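Local coordinates for vascular protein tyrosine phosphatase 1 (Rattus norvegicus, PDB 3I36) that probably removes phosphate from phosphotyrosine in proteins through a phosphocysteine intermediate, this chain being the catalytic domain of a membrane-spanning receptor-type tyrosine phosphatase, at residues Gly45-Tyr50 and Gln288-Tyr293; Lys112-Thr117 and Ile240-Ser245. All coordinates share one frame; numbering follows the deposited sequence. Where two conformers were deposited one is given.

Interaction 1. Residues Gly45-Tyr50 and Gln288-Tyr293; sequences GFAEEY and QTEDQY
Two tyrosine rings, Y50 and Y293, lie side by side with their long axes running opposite ways where helix 28-53 of the tyrosine phosphatase domain meets the capped start of helix 290-305. E290 lies over one face of the Y50 ring, its CA 3.9 Å from the ring centroid in a CH-pi contact. Y293 approaches the same ring obliquely, CB resting 3.4 Å from Y50 CD1, with the two planes 49° apart. One face of the Y293 ring carries Y50 CB, toward the rim, and its edge receives E49 OE2. Y50 CG stands anti to the backbone N (chi1 -170°), which lays the ring across the first turn of the second helix; its hydroxyl bonds V287 O, just ahead of Q288. F46 adds apolar packing, CD2 4.3 Å from Y293 CE2.

That first turn is closed by a capping box: Q292 N donates to T289 OG1 at 3.0 Å, and Q292 OE1 accepts a weak bond from T289 N. The same OE1 takes Q288 N at 2.7 Å, tying down the backbone of Q288, a probable substrate-binding residue. Beside A47, one water donates to both A47 O and E290 OE1, bridging the helices. The E49 carboxylate is held by two tyrosines: OE1 bonds Y34, while Y293 OH donates 2.7 Å to the anti lone pair of E49 OE2, with carboxylate and ring planes perpendicular.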
ATOM      1  N   GLY A  45     -25.207   2.416   6.133  1.00 14.61           N
ATOM      2  CA  GLY A  45     -24.457   3.600   6.486  1.00 13.95           C
ATOM      3  C   GLY A  45     -23.046   3.541   5.934  1.00 17.07           C
ATOM      4  O   GLY A  45     -22.538   4.528   5.404  1.00 18.19           O
ATOM      5  N   PHE A  46     -22.397   2.390   6.077  1.00 16.44           N
ATOM      6  CA  PHE A  46     -21.072   2.220   5.489  1.00 15.86           C
ATOM      7  C   PHE A  46     -21.143   2.339   3.975  1.00 16.12           C
ATOM      8  O   PHE A  46     -20.275   2.944   3.351  1.00 16.68           O
ATOM      9  CB  PHE A  46     -20.478   0.868   5.875  1.00 18.81           C
ATOM     10  CG  PHE A  46     -20.074   0.778   7.311  1.00 21.17           C
ATOM     11  CD1 PHE A  46     -20.424  -0.321   8.078  1.00 24.96           C
ATOM     12  CD2 PHE A  46     -19.338   1.796   7.898  1.00 22.53           C
ATOM     13  CE1 PHE A  46     -20.044  -0.403   9.402  1.00 23.47           C
ATOM     14  CE2 PHE A  46     -18.961   1.718   9.224  1.00 23.44           C
ATOM     15  CZ  PHE A  46     -19.309   0.621   9.973  1.00 17.89           C
ATOM     16  N   ALA A  47     -22.172   1.748   3.384  1.00 12.90           N
ATOM     17  CA  ALA A  47     -22.359   1.822   1.944  1.00 19.76           C
ATOM     18  C   ALA A  47     -22.501   3.274   1.506  1.00 17.01           C
ATOM     19  O   ALA A  47     -21.979   3.671   0.468  1.00 18.26           O
ATOM     20  CB  ALA A  47     -23.582   1.000   1.514  1.00 19.19           C
ATOM     21  N   GLU A  48     -23.210   4.061   2.309  1.00 16.24           N
ATOM     22  CA  GLU A  48     -23.408   5.471   2.010  1.00 20.73           C
ATOM     23  C   GLU A  48     -22.095   6.244   2.082  1.00 18.80           C
ATOM     24  O   GLU A  48     -21.799   7.080   1.222  1.00 15.99           O
ATOM     25  CB  GLU A  48     -24.417   6.084   2.979  1.00 23.32           C
ATOM     26  CG  GLU A  48     -24.715   7.546   2.693  1.00 31.92           C
ATOM     27  CD  GLU A  48     -25.796   8.099   3.608  1.00 37.00           C
ATOM     28  OE1 GLU A  48     -25.832   7.704   4.794  1.00 33.20           O
ATOM     29  OE2 GLU A  48     -26.613   8.919   3.136  1.00 41.41           O
ATOM     30  N   GLU A  49     -21.312   5.973   3.118  1.00 15.14           N
ATOM     31  CA  GLU A  49     -20.030   6.654   3.265  1.00 17.75           C
ATOM     32  C   GLU A  49     -19.164   6.309   2.074  1.00 19.33           C
ATOM     33  O   GLU A  49     -18.525   7.171   1.476  1.00 16.98           O
ATOM     34  CB  GLU A  49     -19.329   6.211   4.545  1.00 17.23           C
ATOM     35  CG  GLU A  49     -19.923   6.804   5.787  1.00 22.26           C
ATOM     36  CD  GLU A  49     -19.233   6.314   7.041  1.00 22.46           C
ATOM     37  OE1 GLU A  49     -19.822   6.467   8.124  1.00 22.18           O
ATOM     38  OE2 GLU A  49     -18.110   5.775   6.935  1.00 26.43           O
ATOM     39  N   TYR A  50     -19.152   5.026   1.734  1.00 14.33           N
ATOM     40  CA  TYR A  50     -18.288   4.548   0.680  1.00 17.23           C
ATOM     41  C   TYR A  50     -18.738   5.102  -0.669  1.00 18.22           C
ATOM     42  O   TYR A  50     -17.916   5.446  -1.513  1.00 18.72           O
ATOM     43  CB  TYR A  50     -18.280   3.021   0.674  1.00 14.73           C
ATOM     44  CG  TYR A  50     -17.227   2.471  -0.230  1.00 19.52           C
ATOM     45  CD1 TYR A  50     -15.880   2.575   0.101  1.00 13.34           C
ATOM     46  CD2 TYR A  50     -17.573   1.863  -1.426  1.00 16.27           C
ATOM     47  CE1 TYR A  50     -14.907   2.080  -0.743  1.00 15.74           C
ATOM     48  CE2 TYR A  50     -16.617   1.367  -2.266  1.00 15.66           C
ATOM     49  CZ  TYR A  50     -15.286   1.482  -1.923  1.00 16.96           C
ATOM     50  OH  TYR A  50     -14.350   0.985  -2.771  1.00 16.72           O
ATOM     51  N   GLN A 288     -10.791  -0.405  -2.433  1.00 12.55           N
ATOM     52  CA  GLN A 288     -11.368  -0.507  -3.757  1.00 13.23           C
ATOM     53  C   GLN A 288     -12.746  -1.136  -3.752  1.00 13.95           C
ATOM     54  O   GLN A 288     -13.487  -1.008  -4.715  1.00 18.20           O
ATOM     55  CB  GLN A 288     -10.432  -1.325  -4.629  1.00 16.52           C
ATOM     56  CG  GLN A 288     -10.908  -1.485  -6.046  1.00 21.41           C
ATOM     57  CD  GLN A 288      -9.873  -2.166  -6.880  1.00 25.10           C
ATOM     58  OE1 GLN A 288      -9.036  -2.914  -6.358  1.00 21.31           O
ATOM     59  NE2 GLN A 288      -9.890  -1.895  -8.180  1.00 24.95           N
ATOM     60  N   THR A 289     -13.085  -1.815  -2.662  1.00 14.04           N
ATOM     61  CA  THR A 289     -14.389  -2.433  -2.546  1.00 17.58           C
ATOM     62  C   THR A 289     -15.058  -1.974  -1.255  1.00 18.62           C
ATOM     63  O   THR A 289     -14.402  -1.597  -0.293  1.00 13.24           O
ATOM     64  CB  THR A 289     -14.293  -3.983  -2.548  1.00 14.62           C
ATOM     65  OG1 THR A 289     -13.684  -4.422  -1.327  1.00 20.11           O
ATOM     66  CG2 THR A 289     -13.456  -4.458  -3.714  1.00 23.14           C
ATOM     67  N   GLU A 290     -16.376  -2.006  -1.244  1.00 19.93           N
ATOM     68  CA  GLU A 290     -17.106  -1.673  -0.045  1.00 16.34           C
ATOM     69  C   GLU A 290     -16.733  -2.644   1.077  1.00 15.60           C
ATOM     70  O   GLU A 290     -16.618  -2.248   2.223  1.00 18.68           O
ATOM     71  CB  GLU A 290     -18.595  -1.752  -0.343  1.00 16.38           C
ATOM     72  CG  GLU A 290     -19.464  -1.221   0.729  1.00 23.70           C
ATOM     73  CD  GLU A 290     -20.907  -1.368   0.342  1.00 23.39           C
ATOM     74  OE1 GLU A 290     -21.334  -0.606  -0.538  1.00 24.01           O
ATOM     75  OE2 GLU A 290     -21.580  -2.257   0.899  1.00 28.41           O
ATOM     76  N   ASP A 291     -16.528  -3.912   0.741  1.00 20.23           N
ATOM     77  CA  ASP A 291     -16.147  -4.901   1.746  1.00 19.81           C
ATOM     78  C   ASP A 291     -14.862  -4.458   2.438  1.00 18.16           C
ATOM     79  O   ASP A 291     -14.729  -4.539   3.663  1.00 18.38           O
ATOM     80  CB  ASP A 291     -15.937  -6.286   1.111  1.00 24.56           C
ATOM     81  CG  ASP A 291     -17.217  -6.879   0.539  1.00 39.31           C
ATOM     82  OD1 ASP A 291     -18.280  -6.226   0.590  1.00 37.72           O
ATOM     83  OD2 ASP A 291     -17.156  -8.021   0.041  1.00 49.97           O
ATOM     84  N   GLN A 292     -13.908  -3.971   1.655  1.00 15.53           N
ATOM     85  CA  GLN A 292     -12.678  -3.476   2.255  1.00 14.39           C
ATOM     86  C   GLN A 292     -12.955  -2.316   3.187  1.00 13.38           C
ATOM     87  O   GLN A 292     -12.363  -2.226   4.253  1.00 16.16           O
ATOM     88  CB  GLN A 292     -11.671  -3.049   1.184  1.00 16.91           C
ATOM     89  CG  GLN A 292     -11.073  -4.242   0.480  1.00 18.28           C
ATOM     90  CD  GLN A 292     -10.313  -3.868  -0.763  1.00 19.28           C
ATOM     91  OE1 GLN A 292     -10.247  -2.698  -1.133  1.00 17.53           O
ATOM     92  NE2 GLN A 292      -9.743  -4.865  -1.424  1.00 16.86           N
ATOM     93  N   TYR A 293     -13.828  -1.413   2.763  1.00 16.40           N
ATOM     94  CA  TYR A 293     -14.147  -0.249   3.574  1.00 17.24           C
ATOM     95  C   TYR A 293     -14.797  -0.671   4.887  1.00 16.40           C
ATOM     96  O   TYR A 293     -14.506  -0.114   5.940  1.00 16.27           O
ATOM     97  CB  TYR A 293     -15.077   0.679   2.811  1.00 13.16           C
ATOM     98  CG  TYR A 293     -15.327   1.997   3.501  1.00 17.73           C
ATOM     99  CD1 TYR A 293     -14.418   3.032   3.396  1.00 18.60           C
ATOM    100  CD2 TYR A 293     -16.468   2.200   4.265  1.00 15.46           C
ATOM    101  CE1 TYR A 293     -14.632   4.237   4.015  1.00 19.61           C
ATOM    102  CE2 TYR A 293     -16.701   3.413   4.883  1.00 18.30           C
ATOM    103  CZ  TYR A 293     -15.769   4.426   4.757  1.00 23.66           C
ATOM    104  OH  TYR A 293     -15.971   5.642   5.362  1.00 18.75           O
TER
HETATM  105  O   HOH W   1     -21.250   1.914  -1.316  1.00 17.86           O

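Interaction 2. Residues Lys112-Thr117 and Ile240-Ser245; sequences KDFIAT and ILVHCS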
ATOM      1  N   LYS A 112       4.355  11.723   2.682  1.00 16.71           N
ATOM      2  CA  LYS A 112       5.065  10.705   1.914  1.00 14.85           C
ATOM      3  C   LYS A 112       5.396   9.463   2.729  1.00 13.86           C
ATOM      4  O   LYS A 112       6.377   8.767   2.451  1.00 15.54           O
ATOM      5  CB  LYS A 112       6.335  11.294   1.312  1.00 17.39           C
ATOM      6  CG  LYS A 112       6.100  12.378   0.274  1.00 17.06           C
ATOM      7  CD  LYS A 112       7.423  12.766  -0.384  1.00 27.20           C
ATOM      8  CE  LYS A 112       7.213  13.603  -1.630  1.00 37.27           C
ATOM      9  NZ  LYS A 112       8.515  13.972  -2.248  1.00 46.12           N
ATOM     10  N   ASP A 113       4.561   9.170   3.719  1.00 11.78           N
ATOM     11  CA  ASP A 113       4.795   7.996   4.558  1.00 13.85           C
ATOM     12  C   ASP A 113       4.758   6.726   3.750  1.00 12.26           C
ATOM     13  O   ASP A 113       5.387   5.735   4.108  1.00 12.91           O
ATOM     14  CB  ASP A 113       3.751   7.905   5.661  1.00 11.48           C
ATOM     15  CG  ASP A 113       3.957   8.949   6.719  1.00 15.47           C
ATOM     16  OD1 ASP A 113       3.042   9.125   7.537  1.00 14.73           O
ATOM     17  OD2 ASP A 113       5.034   9.594   6.712  1.00 12.66           O
ATOM     18  N   PHE A 114       3.988   6.744   2.672  1.00 13.20           N
ATOM     19  CA  PHE A 114       3.808   5.547   1.878  1.00 10.85           C
ATOM     20  C   PHE A 114       4.007   5.848   0.420  1.00  9.24           C
ATOM     21  O   PHE A 114       3.807   6.963  -0.025  1.00 10.31           O
ATOM     22  CB  PHE A 114       2.381   5.007   2.022  1.00 11.50           C
ATOM     23  CG  PHE A 114       2.060   4.515   3.388  1.00 14.45           C
ATOM     24  CD1 PHE A 114       1.442   5.345   4.303  1.00 10.81           C
ATOM     25  CD2 PHE A 114       2.381   3.217   3.766  1.00 16.12           C
ATOM     26  CE1 PHE A 114       1.133   4.886   5.570  1.00 12.40           C
ATOM     27  CE2 PHE A 114       2.075   2.756   5.036  1.00 12.76           C
ATOM     28  CZ  PHE A 114       1.445   3.591   5.930  1.00 12.95           C
ATOM     29  N   ILE A 115       4.368   4.818  -0.318  1.00  9.89           N
ATOM     30  CA  ILE A 115       4.173   4.825  -1.747  1.00  9.13           C
ATOM     31  C   ILE A 115       3.257   3.663  -2.023  1.00 10.11           C
ATOM     32  O   ILE A 115       3.544   2.528  -1.632  1.00 11.94           O
ATOM     33  CB  ILE A 115       5.465   4.618  -2.490  1.00  9.68           C
ATOM     34  CG1 ILE A 115       6.344   5.854  -2.338  1.00 10.86           C
ATOM     35  CG2 ILE A 115       5.170   4.318  -3.967  1.00  9.59           C
ATOM     36  CD1 ILE A 115       7.754   5.641  -2.812  1.00 12.40           C
ATOM     37  N   ALA A 116       2.125   3.945  -2.651  1.00  8.67           N
ATOM     38  CA  ALA A 116       1.261   2.873  -3.103  1.00  9.76           C
ATOM     39  C   ALA A 116       1.598   2.633  -4.562  1.00 10.13           C
ATOM     40  O   ALA A 116       1.629   3.556  -5.368  1.00  9.62           O
ATOM     41  CB  ALA A 116      -0.209   3.248  -2.954  1.00  8.09           C
ATOM     42  N   THR A 117       1.856   1.387  -4.900  1.00 10.05           N
ATOM     43  CA  THR A 117       2.215   1.082  -6.263  1.00 14.53           C
ATOM     44  C   THR A 117       1.608  -0.247  -6.657  1.00 15.93           C
ATOM     45  O   THR A 117       1.180  -1.017  -5.802  1.00 11.21           O
ATOM     46  CB  THR A 117       3.748   1.066  -6.430  1.00 10.25           C
ATOM     47  OG1 THR A 117       4.072   0.999  -7.821  1.00  9.28           O
ATOM     48  CG2 THR A 117       4.364  -0.130  -5.705  1.00 11.18           C
ATOM     49  N   ILE A 240       7.063   3.770   3.095  1.00 10.09           N
ATOM     50  CA  ILE A 240       6.804   2.343   3.045  1.00 10.50           C
ATOM     51  C   ILE A 240       6.179   2.089   1.689  1.00  9.47           C
ATOM     52  O   ILE A 240       5.180   2.714   1.324  1.00  9.30           O
ATOM     53  CB  ILE A 240       5.825   1.889   4.142  1.00 12.64           C
ATOM     54  CG1 ILE A 240       6.389   2.258   5.526  1.00 11.18           C
ATOM     55  CG2 ILE A 240       5.556   0.379   4.041  1.00  8.50           C
ATOM     56  CD1 ILE A 240       5.344   2.202   6.596  1.00 14.88           C
ATOM     57  N   LEU A 241       6.773   1.180   0.935  1.00  8.56           N
ATOM     58  CA  LEU A 241       6.246   0.881  -0.384  1.00 10.85           C
ATOM     59  C   LEU A 241       5.232  -0.226  -0.169  1.00  8.85           C
ATOM     60  O   LEU A 241       5.558  -1.293   0.345  1.00 11.68           O
ATOM     61  CB  LEU A 241       7.363   0.432  -1.312  1.00 12.88           C
ATOM     62  CG  LEU A 241       7.019   0.173  -2.779  1.00 12.08           C
ATOM     63  CD1 LEU A 241       8.311  -0.095  -3.513  1.00  9.96           C
ATOM     64  CD2 LEU A 241       6.084  -1.015  -2.956  1.00 19.13           C
ATOM     65  N   VAL A 242       3.989   0.050  -0.524  1.00  8.25           N
ATOM     66  CA  VAL A 242       2.927  -0.918  -0.307  1.00  7.44           C
ATOM     67  C   VAL A 242       2.339  -1.244  -1.649  1.00  9.52           C
ATOM     68  O   VAL A 242       2.107  -0.356  -2.451  1.00  9.51           O
ATOM     69  CB  VAL A 242       1.830  -0.364   0.593  1.00 10.10           C
ATOM     70  CG1 VAL A 242       0.775  -1.462   0.889  1.00 12.57           C
ATOM     71  CG2 VAL A 242       2.434   0.136   1.884  1.00  8.89           C
ATOM     72  N   HIS A 243       2.143  -2.527  -1.922  1.00 11.79           N
ATOM     73  CA  HIS A 243       1.529  -2.898  -3.187  1.00  9.27           C
ATOM     74  C   HIS A 243       0.780  -4.193  -3.019  1.00 13.61           C
ATOM     75  O   HIS A 243       1.075  -4.988  -2.124  1.00 13.05           O
ATOM     76  CB  HIS A 243       2.571  -3.048  -4.289  1.00 10.12           C
ATOM     77  CG  HIS A 243       3.388  -4.294  -4.167  1.00 12.36           C
ATOM     78  ND1 HIS A 243       3.006  -5.487  -4.735  1.00 15.70           N
ATOM     79  CD2 HIS A 243       4.555  -4.535  -3.525  1.00 10.52           C
ATOM     80  CE1 HIS A 243       3.912  -6.414  -4.465  1.00 16.21           C
ATOM     81  NE2 HIS A 243       4.859  -5.865  -3.725  1.00 12.48           N
ATOM     82  N   CYS A 244      -0.214  -4.386  -3.872  1.00 12.44           N
ATOM     83  CA  CYS A 244      -0.846  -5.678  -4.023  1.00 11.20           C
ATOM     84  C   CYS A 244      -0.762  -5.902  -5.519  1.00 14.86           C
ATOM     85  O   CYS A 244       0.333  -5.883  -6.080  1.00 14.38           O
ATOM     86  CB  CYS A 244      -2.294  -5.638  -3.523  1.00 10.70           C
ATOM     87  SG  CYS A 244      -3.152  -4.063  -3.877  1.00 14.86           S
ATOM     88  N   SER A 245      -1.906  -6.065  -6.170  1.00 13.01           N
ATOM     89  CA  SER A 245      -2.008  -6.173  -7.622  0.50 13.53           C
ATOM     90  C   SER A 245      -1.961  -4.786  -8.255  1.00 12.96           C
ATOM     91  O   SER A 245      -0.989  -4.348  -8.883  1.00 11.08           O
ATOM     92  CB  SER A 245      -3.365  -6.810  -7.970  0.50 12.49           C
ATOM     93  OG  SER A 245      -4.460  -6.085  -7.389  0.50 11.74           O
TER
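Strands 114-117 and 240-243 are parallel neighbours in the central mixed sheet of the phosphatase domain, and the second runs directly into the loop holding the probable catalytic cysteine, C244. A ladder of four backbone bonds joins them. I240 N donates to D113 O, and I240 O accepts from I115 N, both at 2.8 Å. I115 O then takes V242 N almost head-on, also at 2.8 Å, and V242 O closes the ladder by accepting T117 N at 3.0 Å. CA-H...O contacts flank these bonds, among them F114 CA to I240 O.

On the face carrying F114, I240 and V242, the F114 ring reaches across to both of the others. With CG anti to the carbonyl carbon (chi1 -66°), it runs alongside I240, CE2 3.7 Å from I240 CD1, while its CD2 meets V242 CG2 at 3.6 Å. Helix 249-267 packs on this face. On the other face, T117 CG2 presses tightly on L241 CD2, 3.4 Å away, and helix 125-134 lies against both residues. T117 OG1 hydrogen-bonds N101 O, just ahead of strand 102-105.

Past the ladder, the H243 imidazole links strand to loop: ND1 donates to C244 O at 3.0 Å, in the ring plane and on a lone pair of that carbonyl, while NE2 bonds Y157. The histidine is thus fixed from two sides and ties down the backbone beside the cysteine. The buried parallel strand delivers His-Cys, the start of the HCX5R signature, into the phosphate-binding loop, as in protein tyrosine phosphatases.

How the interactions relate
Along the chain the order is 45-50, 112-117, 240-245, 288-293, so both segments of interaction 2 fall between the two of interaction 1. Interaction 2 lies near the centre of the chain, within the mixed sheet; interaction 1 lies about 18 Å from that centre, between helices 28-53 and 290-305. Their centres are 21 Å apart and their nearest atoms about 6 Å, without touching. One end of each contact reaches the probable substrate site: the side chain of Q288 comes within about 6 Å of that of C244 and about 3 Å of that of V248. The loop leaving the sheet probably contributes the cysteine, and the segment leading into helix 290-305 the glutamine, to one substrate pocket.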